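Local atomic coordinates of probable N-acetyl-gamma-glutamyl-phosphate reductase, chloroplastic (Oryza sativa, PDB entry 2CVO), a protein that probably catalyses the NADPH-dependent reduction of N-acetyl-gamma-glutamyl phosphate to N-acetylglutamate semialdehyde, a step of chloroplast arginine biosynthesis. Residues 52-57 against 75-80; 25-30 against 85-90; 44-49 against 351-356; 105-110 against 140-145; 173-178 against 233-238. One frame throughout, in Å; residues are numbered along the deposited sequence.

Contact 1. Residues 52-57 against 75-80; sequences KVMTAD and DLPNLV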
# COMPACT_ATOMS: atom_id res chain seq x y z
N LYS A 52 25.86 -24.28 -3.21
CA LYS A 52 25.94 -25.73 -3.38
C LYS A 52 25.17 -26.47 -2.30
O LYS A 52 24.80 -27.63 -2.47
CB LYS A 52 27.40 -26.18 -3.39
CG LYS A 52 28.14 -25.89 -4.69
CD LYS A 52 27.44 -26.57 -5.87
CE LYS A 52 28.28 -26.49 -7.13
NZ LYS A 52 28.62 -25.08 -7.47
N VAL A 53 24.92 -25.79 -1.18
CA VAL A 53 24.18 -26.40 -0.08
C VAL A 53 23.26 -25.40 0.62
O VAL A 53 23.66 -24.29 0.93
CB VAL A 53 25.15 -26.98 0.99
CG1 VAL A 53 24.37 -27.74 2.04
CG2 VAL A 53 26.18 -27.87 0.34
N MET A 54 22.01 -25.81 0.85
CA MET A 54 21.04 -24.96 1.53
C MET A 54 20.28 -25.82 2.53
O MET A 54 19.89 -26.94 2.22
CB MET A 54 20.06 -24.33 0.54
CG MET A 54 20.69 -23.43 -0.51
SD MET A 54 19.46 -22.45 -1.41
CE MET A 54 18.86 -23.64 -2.59
N THR A 55 20.08 -25.29 3.74
CA THR A 55 19.38 -26.05 4.77
C THR A 55 18.19 -25.32 5.37
O THR A 55 18.16 -24.09 5.45
CB THR A 55 20.33 -26.42 5.93
OG1 THR A 55 20.59 -25.25 6.72
CG2 THR A 55 21.64 -26.97 5.40
N ALA A 56 17.20 -26.11 5.79
CA ALA A 56 15.99 -25.60 6.41
C ALA A 56 15.55 -26.65 7.42
O ALA A 56 15.57 -27.85 7.13
CB ALA A 56 14.90 -25.38 5.37
N ASP A 57 15.17 -26.21 8.61
CA ASP A 57 14.75 -27.13 9.66
C ASP A 57 13.41 -27.80 9.36
O ASP A 57 13.38 -28.95 8.92
CB ASP A 57 14.70 -26.39 11.00
CG ASP A 57 16.05 -25.77 11.38
OD1 ASP A 57 16.15 -25.17 12.48
OD2 ASP A 57 17.01 -25.87 10.58
N ASP A 75 18.56 -22.80 -10.84
CA ASP A 75 19.05 -24.15 -10.63
C ASP A 75 19.72 -24.19 -9.26
O ASP A 75 20.86 -23.76 -9.10
CB ASP A 75 20.06 -24.52 -11.72
CG ASP A 75 20.79 -25.81 -11.43
OD1 ASP A 75 20.13 -26.81 -11.07
OD2 ASP A 75 22.04 -25.82 -11.56
N LEU A 76 19.00 -24.70 -8.27
CA LEU A 76 19.51 -24.78 -6.92
C LEU A 76 19.33 -26.18 -6.36
O LEU A 76 18.49 -26.95 -6.83
CB LEU A 76 18.76 -23.79 -6.02
CG LEU A 76 18.90 -22.31 -6.37
CD1 LEU A 76 17.87 -21.50 -5.59
CD2 LEU A 76 20.30 -21.84 -6.06
N PRO A 77 20.13 -26.55 -5.34
CA PRO A 77 20.02 -27.87 -4.74
C PRO A 77 18.80 -27.88 -3.83
O PRO A 77 18.44 -26.85 -3.26
CB PRO A 77 21.32 -27.99 -3.95
CG PRO A 77 21.53 -26.58 -3.49
CD PRO A 77 21.23 -25.78 -4.74
N ASN A 78 18.16 -29.04 -3.69
CA ASN A 78 16.99 -29.14 -2.82
C ASN A 78 17.44 -28.94 -1.38
O ASN A 78 18.59 -29.22 -1.04
CB ASN A 78 16.32 -30.50 -2.98
CG ASN A 78 15.73 -30.70 -4.37
OD1 ASN A 78 16.46 -30.71 -5.36
ND2 ASN A 78 14.42 -30.88 -4.44
N LEU A 79 16.52 -28.46 -0.55
CA LEU A 79 16.83 -28.23 0.85
C LEU A 79 17.09 -29.54 1.59
O LEU A 79 16.39 -30.53 1.38
CB LEU A 79 15.68 -27.49 1.53
CG LEU A 79 15.33 -26.10 0.98
CD1 LEU A 79 14.14 -25.53 1.75
CD2 LEU A 79 16.53 -25.18 1.08
N VAL A 80 18.10 -29.53 2.45
CA VAL A 80 18.45 -30.71 3.23
C VAL A 80 18.52 -30.31 4.70
O VAL A 80 18.51 -29.12 5.03
CB VAL A 80 19.81 -31.29 2.81
CG1 VAL A 80 19.79 -31.64 1.33
CG2 VAL A 80 20.92 -30.28 3.10
O HOH W 1 21.24 -28.56 -0.43
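Met54 and Val80 tie the two segments together through the backbone: Val80 N donates to Met54 O at 3.2 Å. Val80 then returns a weak bond, Val80 O taking the hydrogen of Ala56 N at 3.4 Å. The two bonds straddle Thr55, so a single bridge of parallel type forms between Thr55 and Val80. Nearer the start of the strand, water 1 links the backbones, accepting from Met54 N and donating to Asn78 O.

The Met54 side chain does most of the packing. Met54 CB rests on Leu79 CD2 at 3.7 Å. CG stands anti to the carbonyl carbon (chi1 -61°), and the chain runs on extended to SD, then bends at chi3 (-80°). That bend delivers the methyl Met54 CE to Leu76 CB at 3.4 Å, tighter than usual for two carbons, and beside Pro77 O at 3.3 Å. Met54 and Leu76 cross at about a right angle here, while Phe64 and Val40 also touch both side chains. At the other end Ala56 CB meets Leu79 CD1 at 3.7 Å.

Thr55 OG1 turns to Gly30 N, just after the neighbouring strand 24-29. The loop touches the edge of strand 49-55 through this single bridge, and that strand is the outermost, within this chain, of the parallel sheet in a Rossmann-type nucleotide-binding domain.

Contact 2. Residues 25-30 against 85-90; sequences RIAVLG and ADFSNV
Ala27 and Val90 make the close-packed part of this contact: Val90 CG1 sits 3.6 Å from Ala27 CB, and the same methyl lies beside Arg25 O. Val90 holds CG1 anti to its own N, which sends this branch at the strand. Towards Leu29 the fit relaxes. The Phe87 ring offers its edge to the strand, with Phe87 CE1 at 4.2 Å from Ala27 CB and equally far from Leu29 CD2, while Leu109, Pro110 and Leu113 also touch the Phe87 side chain.

Strand 24-29 is an inner strand of the Rossmann-type parallel sheet, flanked by 49-55 and 92-94, and 85-90 is part of the loop leading into the latter. Gly30 follows, at the start of a sequence consistent with the glycine-rich dinucleotide-binding loop of such domains.

At the solvent end the contact is polar. The Asn89 amide and the Arg25 guanidinium lie almost parallel, their planes 6° apart. Asn89 OD1 hangs over the guanidinium face, 3.0 Å from Arg25 NE but at too poor an angle to be a hydrogen bond. The hydrogen on Arg25 NE instead makes a weak bond to Asn89 O at 2.9 Å, bent to 128°. A turn of Arg25 at chi3 (74°) brings NE round to that carbonyl.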
# COMPACT_ATOMS: atom_id res chain seq x y z
N ARG A 25 32.47 -22.34 -3.67
CA ARG A 25 31.32 -23.14 -3.25
C ARG A 25 30.70 -22.60 -1.97
O ARG A 25 31.35 -22.58 -0.92
CB ARG A 25 31.74 -24.60 -3.09
CG ARG A 25 32.41 -25.18 -4.34
CD ARG A 25 32.82 -26.65 -4.16
NE ARG A 25 31.67 -27.56 -4.19
CZ ARG A 25 31.01 -27.90 -5.30
NH1 ARG A 25 31.39 -27.42 -6.48
NH2 ARG A 25 29.98 -28.73 -5.23
N ILE A 26 29.45 -22.17 -2.06
CA ILE A 26 28.73 -21.58 -0.93
C ILE A 26 27.69 -22.47 -0.26
O ILE A 26 26.96 -23.20 -0.92
CB ILE A 26 28.00 -20.28 -1.35
CG1 ILE A 26 28.98 -19.28 -1.97
CG2 ILE A 26 27.26 -19.69 -0.15
CD1 ILE A 26 30.10 -18.87 -1.05
N ALA A 27 27.62 -22.36 1.06
CA ALA A 27 26.64 -23.10 1.83
C ALA A 27 25.78 -22.05 2.54
O ALA A 27 26.31 -21.07 3.05
CB ALA A 27 27.33 -24.00 2.85
N VAL A 28 24.47 -22.26 2.55
CA VAL A 28 23.55 -21.34 3.21
C VAL A 28 22.72 -22.12 4.22
O VAL A 28 21.87 -22.93 3.85
CB VAL A 28 22.61 -20.66 2.20
CG1 VAL A 28 21.80 -19.57 2.89
CG2 VAL A 28 23.41 -20.09 1.04
N LEU A 29 22.97 -21.87 5.51
CA LEU A 29 22.24 -22.55 6.57
C LEU A 29 21.05 -21.70 7.01
O LEU A 29 21.22 -20.53 7.35
CB LEU A 29 23.17 -22.82 7.76
CG LEU A 29 24.59 -23.33 7.44
CD1 LEU A 29 25.27 -23.78 8.73
CD2 LEU A 29 24.54 -24.48 6.44
N GLY A 30 19.86 -22.29 7.00
CA GLY A 30 18.67 -21.55 7.40
C GLY A 30 18.27 -20.61 6.28
O GLY A 30 18.21 -19.39 6.46
N ALA A 85 24.55 -31.50 6.02
CA ALA A 85 25.41 -30.59 5.28
C ALA A 85 26.84 -31.13 5.17
O ALA A 85 27.45 -31.47 6.18
CB ALA A 85 25.42 -29.23 5.95
N ASP A 86 27.36 -31.20 3.95
CA ASP A 86 28.71 -31.69 3.71
C ASP A 86 29.63 -30.53 3.34
O ASP A 86 29.62 -30.04 2.21
CB ASP A 86 28.71 -32.73 2.58
CG ASP A 86 30.08 -33.35 2.36
OD1 ASP A 86 31.04 -32.60 2.08
OD2 ASP A 86 30.19 -34.59 2.47
N PHE A 87 30.43 -30.10 4.31
CA PHE A 87 31.33 -28.97 4.12
C PHE A 87 32.69 -29.32 3.52
O PHE A 87 33.43 -28.42 3.12
CB PHE A 87 31.53 -28.27 5.46
CG PHE A 87 30.25 -27.86 6.12
CD1 PHE A 87 29.54 -26.76 5.64
CD2 PHE A 87 29.72 -28.59 7.18
CE1 PHE A 87 28.31 -26.40 6.21
CE2 PHE A 87 28.51 -28.24 7.75
CZ PHE A 87 27.80 -27.14 7.27
N SER A 88 33.00 -30.61 3.44
CA SER A 88 34.29 -31.04 2.89
C SER A 88 34.58 -30.30 1.58
O SER A 88 35.74 -30.02 1.27
CB SER A 88 34.30 -32.55 2.63
OG SER A 88 33.55 -32.88 1.48
N ASN A 89 33.53 -30.00 0.83
CA ASN A 89 33.70 -29.30 -0.44
C ASN A 89 32.93 -27.97 -0.42
O ASN A 89 32.20 -27.65 -1.35
CB ASN A 89 33.20 -30.16 -1.60
CG ASN A 89 33.75 -29.70 -2.94
OD1 ASN A 89 33.24 -30.07 -4.00
ND2 ASN A 89 34.82 -28.90 -2.90
N VAL A 90 33.11 -27.21 0.66
CA VAL A 90 32.46 -25.91 0.82
C VAL A 90 33.51 -24.87 1.20
O VAL A 90 34.29 -25.09 2.13
CB VAL A 90 31.38 -25.94 1.92
CG1 VAL A 90 30.76 -24.57 2.08
CG2 VAL A 90 30.32 -26.97 1.57

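Contact 3. Residues 44-49 against 351-356; sequences ANHPQF and MGLPEN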
# COMPACT_ATOMS: atom_id res chain seq x y z
N ALA A 44 22.95 -15.13 -7.51
CA ALA A 44 22.65 -15.45 -8.90
C ALA A 44 23.30 -14.37 -9.76
O ALA A 44 23.48 -14.52 -10.96
CB ALA A 44 21.15 -15.46 -9.14
N ASN A 45 23.65 -13.27 -9.10
CA ASN A 45 24.28 -12.14 -9.77
C ASN A 45 25.80 -12.21 -9.58
O ASN A 45 26.56 -11.47 -10.20
CB ASN A 45 23.75 -10.83 -9.18
CG ASN A 45 24.27 -9.60 -9.90
OD1 ASN A 45 24.16 -8.48 -9.40
ND2 ASN A 45 24.81 -9.80 -11.10
N HIS A 46 26.24 -13.12 -8.71
CA HIS A 46 27.66 -13.25 -8.42
C HIS A 46 28.39 -14.22 -9.34
O HIS A 46 28.17 -15.43 -9.30
CB HIS A 46 27.84 -13.65 -6.95
CG HIS A 46 29.16 -13.25 -6.38
ND1 HIS A 46 30.35 -13.80 -6.80
CD2 HIS A 46 29.48 -12.34 -5.44
CE1 HIS A 46 31.35 -13.24 -6.14
NE2 HIS A 46 30.85 -12.35 -5.31
N PRO A 47 29.30 -13.70 -10.19
CA PRO A 47 30.07 -14.52 -11.13
C PRO A 47 30.96 -15.61 -10.53
O PRO A 47 31.40 -16.51 -11.25
CB PRO A 47 30.86 -13.47 -11.92
CG PRO A 47 31.01 -12.34 -10.96
CD PRO A 47 29.64 -12.28 -10.32
N GLN A 48 31.23 -15.55 -9.23
CA GLN A 48 32.06 -16.58 -8.60
C GLN A 48 31.32 -17.37 -7.53
O GLN A 48 31.40 -18.60 -7.50
CB GLN A 48 33.34 -15.97 -7.99
CG GLN A 48 34.41 -15.61 -9.01
CD GLN A 48 34.32 -14.17 -9.49
OE1 GLN A 48 34.90 -13.81 -10.52
NE2 GLN A 48 33.62 -13.33 -8.73
N PHE A 49 30.61 -16.68 -6.64
CA PHE A 49 29.87 -17.34 -5.58
C PHE A 49 28.76 -18.20 -6.17
O PHE A 49 27.93 -17.72 -6.94
CB PHE A 49 29.27 -16.31 -4.62
CG PHE A 49 30.28 -15.56 -3.79
CD1 PHE A 49 31.65 -15.72 -4.02
CD2 PHE A 49 29.87 -14.69 -2.79
CE1 PHE A 49 32.59 -15.02 -3.26
CE2 PHE A 49 30.80 -13.98 -2.02
CZ PHE A 49 32.16 -14.15 -2.26
N MET A 351 37.28 -13.19 0.65
CA MET A 351 37.76 -14.07 -0.41
C MET A 351 38.74 -13.38 -1.35
O MET A 351 39.25 -14.00 -2.29
CB MET A 351 36.59 -14.62 -1.23
CG MET A 351 35.56 -15.39 -0.43
SD MET A 351 36.24 -16.76 0.52
CE MET A 351 36.69 -17.90 -0.78
N GLY A 352 39.01 -12.10 -1.12
CA GLY A 352 39.93 -11.38 -1.98
C GLY A 352 39.31 -10.86 -3.27
O GLY A 352 40.01 -10.52 -4.22
N LEU A 353 37.98 -10.80 -3.31
CA LEU A 353 37.30 -10.32 -4.50
C LEU A 353 36.87 -8.87 -4.31
O LEU A 353 36.73 -8.41 -3.19
CB LEU A 353 36.06 -11.17 -4.79
CG LEU A 353 36.27 -12.67 -5.03
CD1 LEU A 353 34.93 -13.32 -5.31
CD2 LEU A 353 37.22 -12.88 -6.20
N PRO A 354 36.67 -8.14 -5.41
CA PRO A 354 36.25 -6.75 -5.27
C PRO A 354 34.95 -6.75 -4.46
O PRO A 354 34.10 -7.62 -4.66
CB PRO A 354 36.04 -6.31 -6.71
CG PRO A 354 37.10 -7.09 -7.44
CD PRO A 354 36.96 -8.47 -6.82
N GLU A 355 34.81 -5.79 -3.55
CA GLU A 355 33.63 -5.73 -2.70
C GLU A 355 32.30 -5.59 -3.44
O GLU A 355 31.28 -6.09 -2.96
CB GLU A 355 33.77 -4.59 -1.69
CG GLU A 355 34.89 -4.78 -0.70
CD GLU A 355 34.87 -3.76 0.43
OE1 GLU A 355 35.82 -3.75 1.24
OE2 GLU A 355 33.90 -2.98 0.51
N ASN A 356 32.29 -4.93 -4.59
CA ASN A 356 31.05 -4.74 -5.33
C ASN A 356 30.63 -5.92 -6.21
O ASN A 356 29.60 -5.86 -6.89
CB ASN A 356 31.11 -3.46 -6.18
CG ASN A 356 32.22 -3.48 -7.21
OD1 ASN A 356 32.70 -4.54 -7.61
ND2 ASN A 356 32.63 -2.30 -7.66
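Gln48 and Leu353 have CA atoms 9.1 Å apart, and the CA atoms of Phe49 and Met351 are wider still at 10.0 Å, so two largely irregular segments meet through side chains alone. The second leaves its helix at Gly352, whose positive phi and two bonds back into the last turn make a Schellman motif; Leu353 follows directly.

Leu353 carries the contact with one methyl. Leu353 CD1 lies 3.5 Å from Phe49 CE1, approaching the ring obliquely, and 3.7 Å from His46 CE1, at the imidazole edge. Gln48, bent at chi2 (93°), brings Gln48 NE2 to 3.7 Å from Leu353 CD1. Met351 CG adds a looser touch on Phe49 CZ at 4.1 Å.

The histidine is held on both nitrogens: Gln48 N donates to His46 ND1 at 3.1 Å, close to the ring plane, and NE2 bonds to Asn348 OD1, consistent with the proton being on NE2. Phe49 CG lies over the imidazole centre. Ala44 and Asn45 touch Gln362 and Tyr361 of the second subunit.

Phe49 also packs on Leu347 and Asn348 of helix 336-351 and on Val24 and Ile26 of strand 24-29. The contact therefore joins the turn between helix 34-43 and strand 49-55 to the end of helix 336-351 and the residues just after it.

Contact 4. Residues 105-110 against 140-145; sequences IIKGLP and APELQQ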
# COMPACT_ATOMS: atom_id res chain seq x y z
N ILE A 105 26.11 -24.77 16.11
CA ILE A 105 26.48 -25.15 14.76
C ILE A 105 27.79 -24.55 14.27
O ILE A 105 28.64 -25.26 13.72
CB ILE A 105 25.36 -24.78 13.76
CG1 ILE A 105 24.12 -25.62 14.06
CG2 ILE A 105 25.84 -25.00 12.33
CD1 ILE A 105 22.97 -25.42 13.10
N ILE A 106 27.96 -23.25 14.46
CA ILE A 106 29.19 -22.60 14.03
C ILE A 106 30.39 -23.13 14.81
O ILE A 106 31.44 -23.40 14.24
CB ILE A 106 29.10 -21.06 14.20
CG1 ILE A 106 27.99 -20.51 13.30
CG2 ILE A 106 30.44 -20.42 13.84
CD1 ILE A 106 27.82 -19.01 13.36
N LYS A 107 30.21 -23.31 16.12
CA LYS A 107 31.28 -23.82 16.98
C LYS A 107 31.78 -25.18 16.48
O LYS A 107 32.96 -25.51 16.60
CB LYS A 107 30.78 -23.98 18.42
CG LYS A 107 31.89 -24.25 19.43
CD LYS A 107 31.40 -25.07 20.63
CE LYS A 107 30.26 -24.38 21.36
NZ LYS A 107 29.74 -25.21 22.49
N GLY A 108 30.87 -25.96 15.90
CA GLY A 108 31.23 -27.27 15.40
C GLY A 108 31.52 -27.35 13.91
O GLY A 108 31.48 -28.43 13.33
N LEU A 109 31.81 -26.21 13.28
CA LEU A 109 32.10 -26.20 11.85
C LEU A 109 33.60 -26.35 11.56
O LEU A 109 34.43 -26.03 12.41
CB LEU A 109 31.61 -24.89 11.22
CG LEU A 109 30.11 -24.75 10.96
CD1 LEU A 109 29.78 -23.32 10.56
CD2 LEU A 109 29.70 -25.72 9.86
N PRO A 110 33.95 -26.84 10.36
CA PRO A 110 35.35 -27.03 9.96
C PRO A 110 36.15 -25.75 10.19
O PRO A 110 35.57 -24.70 10.47
CB PRO A 110 35.24 -27.39 8.49
CG PRO A 110 33.96 -28.16 8.45
CD PRO A 110 33.04 -27.31 9.30
N ALA A 140 29.21 -20.11 23.01
CA ALA A 140 30.50 -20.14 22.32
C ALA A 140 31.33 -18.91 22.68
O ALA A 140 31.81 -18.19 21.81
CB ALA A 140 30.27 -20.20 20.80
N PRO A 141 31.53 -18.68 23.99
CA PRO A 141 32.30 -17.54 24.51
C PRO A 141 33.72 -17.43 23.95
O PRO A 141 34.20 -16.33 23.68
CB PRO A 141 32.28 -17.78 26.02
CG PRO A 141 32.18 -19.27 26.14
CD PRO A 141 31.14 -19.59 25.09
N GLU A 142 34.38 -18.58 23.79
CA GLU A 142 35.74 -18.60 23.26
C GLU A 142 35.74 -18.14 21.81
O GLU A 142 36.56 -17.33 21.40
CB GLU A 142 36.33 -20.01 23.34
CG GLU A 142 35.37 -21.09 23.84
CD GLU A 142 34.10 -21.22 23.00
OE1 GLU A 142 34.20 -21.38 21.76
OE2 GLU A 142 33.00 -21.16 23.59
N LEU A 143 34.79 -18.67 21.04
CA LEU A 143 34.67 -18.33 19.63
C LEU A 143 34.33 -16.85 19.46
O LEU A 143 34.82 -16.20 18.55
CB LEU A 143 33.61 -19.20 18.98
CG LEU A 143 33.53 -19.19 17.45
CD1 LEU A 143 34.89 -19.55 16.86
CD2 LEU A 143 32.48 -20.19 17.00
N GLN A 144 33.48 -16.34 20.36
CA GLN A 144 33.07 -14.94 20.31
C GLN A 144 34.25 -13.99 20.19
O GLN A 144 34.17 -12.96 19.52
CB GLN A 144 32.27 -14.59 21.57
CG GLN A 144 31.91 -13.11 21.67
CD GLN A 144 31.02 -12.65 20.53
OE1 GLN A 144 29.87 -13.08 20.41
NE2 GLN A 144 31.55 -11.76 19.69
N GLN A 145 35.36 -14.33 20.84
CA GLN A 145 36.55 -13.50 20.79
C GLN A 145 37.23 -13.46 19.43
O GLN A 145 37.96 -12.51 19.13
CB GLN A 145 37.54 -13.95 21.87
CG GLN A 145 36.96 -13.87 23.27
CD GLN A 145 38.00 -14.10 24.35
OE1 GLN A 145 38.61 -15.16 24.43
NE2 GLN A 145 38.19 -13.09 25.21
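Lys107 and Ala140 bring the backbones nearest, CA to CA 6.5 Å, where the last turn of helix 101-107 faces the start of a short, weakly bonded helix at about 141-144. Gly108 is the first residue to leave the helical path, with Leu109 N still bonded back to Ile106 O.

Leu143 bridges the gap. Its CG is anti to the backbone N (chi1 -168°), and the branch Leu143 CD2 lies 3.8 Å from Ile106 CG2; the two side chains cross at about a right angle. The same methyl comes as close to the backbone of the next residue, Leu143 CD2 standing 3.8 Å from Lys107 CA, so it settles against the helix surface as well as against a side chain. Towards the sheet, Ile106 and Leu143 both touch Phe122 and Leu164, the latter on strand 164-166.

In the Rossmann-type domain helix 101-107 is the crossover between the parallel strands 92-94 and 114-117, a beta-alpha-beta unit, and the 140-145 segment lies alongside the C-terminal end of that helix.

Towards solvent the packing thins. The aliphatic part of Lys107 passes by Ala140, Lys107 CE to Ala140 CB 4.2 Å. Lys107 NZ stays 5.3 Å from Glu142 OE2: opposite charges that may attract each other, without forming a salt bridge. Glu142 instead curls over its own helix, chi1 nearly eclipsed at 4°, and Glu142 OE1 accepts a weak, bent bond from Leu143 N at 2.9 Å.

Contact 5. Residues 173-178 against 233-238; sequences TSIQLP and PEIEQG
This is a buried helix-helix contact, with Ile175 of 170-184 against Ile235 of 231-243; the short segments run almost parallel, 13° between their directions and 9.9 Å between axes. The isoleucines carry the apolar half. CD1 of Ile175 and CD1 of Ile235 meet at 3.5 Å, closer than usual, and CG2 of Ile175 lies 3.9 Å from CG2 of Ile235, the two side chains crossing at about a right angle.

Both helices belong to the domain that carries the catalytic cysteine in dehydrogenases of the glyceraldehyde-3-phosphate type. Helix 170-184 begins at Cys170, the probable active-site residue, and the side chain of Glu234 lies about 8 Å from the side chain of Cys170.

The polar half turns on Gln176. Its side chain, extended beyond CG (chi2 174°), lays Gln176 OE1 against Gly238 CA at 3.2 Å, an approach that glycine's lack of a side chain permits. Water 2 donates both to Gln176 OE1 at 3.2 Å and to Glu234 O at 2.7 Å, stitching the helices together. Gln176 NE2 and Glu234 OE2 share a partner in Tyr149 OH, and Glu234 is further held by Gly169 N and a salt bridge to Arg123. Glu236 reaches outward to a salt bridge with Arg321 of the third subunit.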
# COMPACT_ATOMS: atom_id res chain seq x y z
N THR A 173 23.51 -0.85 11.31
CA THR A 173 24.28 -0.49 10.13
C THR A 173 23.98 0.94 9.70
O THR A 173 24.90 1.72 9.43
CB THR A 173 23.95 -1.43 8.95
OG1 THR A 173 24.33 -2.77 9.28
CG2 THR A 173 24.69 -0.99 7.69
N SER A 174 22.70 1.30 9.65
CA SER A 174 22.28 2.63 9.23
C SER A 174 22.75 3.74 10.17
O SER A 174 22.98 4.87 9.75
CB SER A 174 20.76 2.70 9.09
OG SER A 174 20.10 2.58 10.35
N ILE A 175 22.89 3.39 11.45
CA ILE A 175 23.30 4.35 12.48
C ILE A 175 24.82 4.51 12.68
O ILE A 175 25.32 5.63 12.73
CB ILE A 175 22.64 3.96 13.82
CG1 ILE A 175 21.12 4.12 13.68
CG2 ILE A 175 23.20 4.82 14.96
CD1 ILE A 175 20.32 3.44 14.77
N GLN A 176 25.55 3.40 12.78
CA GLN A 176 26.99 3.49 12.99
C GLN A 176 27.77 4.09 11.83
O GLN A 176 28.74 4.81 12.05
CB GLN A 176 27.55 2.12 13.37
CG GLN A 176 27.06 1.63 14.72
CD GLN A 176 27.50 0.22 15.06
OE1 GLN A 176 28.60 -0.00 15.58
NE2 GLN A 176 26.65 -0.75 14.76
N LEU A 177 27.35 3.82 10.60
CA LEU A 177 28.06 4.37 9.45
C LEU A 177 28.25 5.88 9.58
O LEU A 177 29.37 6.38 9.46
CB LEU A 177 27.32 4.02 8.15
CG LEU A 177 27.52 2.57 7.71
CD1 LEU A 177 26.60 2.21 6.56
CD2 LEU A 177 28.97 2.37 7.31
N PRO A 178 27.17 6.63 9.85
CA PRO A 178 27.38 8.08 9.98
C PRO A 178 27.91 8.51 11.36
O PRO A 178 28.76 9.40 11.44
CB PRO A 178 26.00 8.65 9.68
CG PRO A 178 25.08 7.61 10.25
CD PRO A 178 25.73 6.31 9.78
N PRO A 233 22.07 -2.41 22.43
CA PRO A 233 23.42 -2.74 22.91
C PRO A 233 24.41 -2.89 21.75
O PRO A 233 25.60 -2.64 21.91
CB PRO A 233 23.22 -4.03 23.71
CG PRO A 233 22.04 -4.66 23.03
CD PRO A 233 21.12 -3.48 22.79
N GLU A 234 23.91 -3.30 20.59
CA GLU A 234 24.77 -3.47 19.42
C GLU A 234 25.25 -2.08 18.99
O GLU A 234 26.44 -1.87 18.77
CB GLU A 234 23.98 -4.13 18.28
CG GLU A 234 24.86 -4.67 17.16
CD GLU A 234 24.04 -5.20 15.99
OE1 GLU A 234 22.99 -5.82 16.25
OE2 GLU A 234 24.45 -5.01 14.83
N ILE A 235 24.31 -1.15 18.88
CA ILE A 235 24.63 0.22 18.49
C ILE A 235 25.55 0.87 19.53
O ILE A 235 26.60 1.41 19.18
CB ILE A 235 23.35 1.07 18.36
CG1 ILE A 235 22.48 0.52 17.23
CG2 ILE A 235 23.71 2.53 18.09
CD1 ILE A 235 21.07 1.08 17.22
N GLU A 236 25.15 0.81 20.80
CA GLU A 236 25.96 1.41 21.86
C GLU A 236 27.37 0.83 21.89
O GLU A 236 28.33 1.56 22.16
CB GLU A 236 25.27 1.24 23.22
CG GLU A 236 23.90 1.91 23.29
CD GLU A 236 23.34 1.99 24.71
OE1 GLU A 236 23.67 1.11 25.54
OE2 GLU A 236 22.54 2.91 24.98
N GLN A 237 27.52 -0.46 21.61
CA GLN A 237 28.84 -1.08 21.60
C GLN A 237 29.75 -0.37 20.60
O GLN A 237 30.89 -0.03 20.92
CB GLN A 237 28.73 -2.57 21.24
CG GLN A 237 30.08 -3.27 20.98
CD GLN A 237 29.95 -4.78 20.83
OE1 GLN A 237 29.79 -5.51 21.81
NE2 GLN A 237 30.02 -5.26 19.58
N GLY A 238 29.25 -0.14 19.39
CA GLY A 238 30.05 0.53 18.38
C GLY A 238 30.32 2.00 18.69
O GLY A 238 31.41 2.51 18.45
O HOH W 2 28.61 -2.65 17.37

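How the contacts relate
Contacts 1, 2 and 4 all belong to the nucleotide-binding domain. Contacts 1 and 2, with centres 9 Å apart, share its parallel sheet through the neighbouring strands 49-55 and 24-29. The centres of contacts 2 and 4 are about 16 Å apart, and Phe87 packing on Leu109 and Pro110 joins them. Phe49 against Ile26 links contact 3 to contact 2. Along the chain, contact 1 falls within the span of contact 2, contacts 2 and 3 alternate, and contacts 4 and 5 follow in series inside the span of contact 3. Contact 5 lies in the catalytic domain, its centre about 30 Å from that of contact 2. Helix 336-351, late in the sequence, thus packs back against the nucleotide-binding domain.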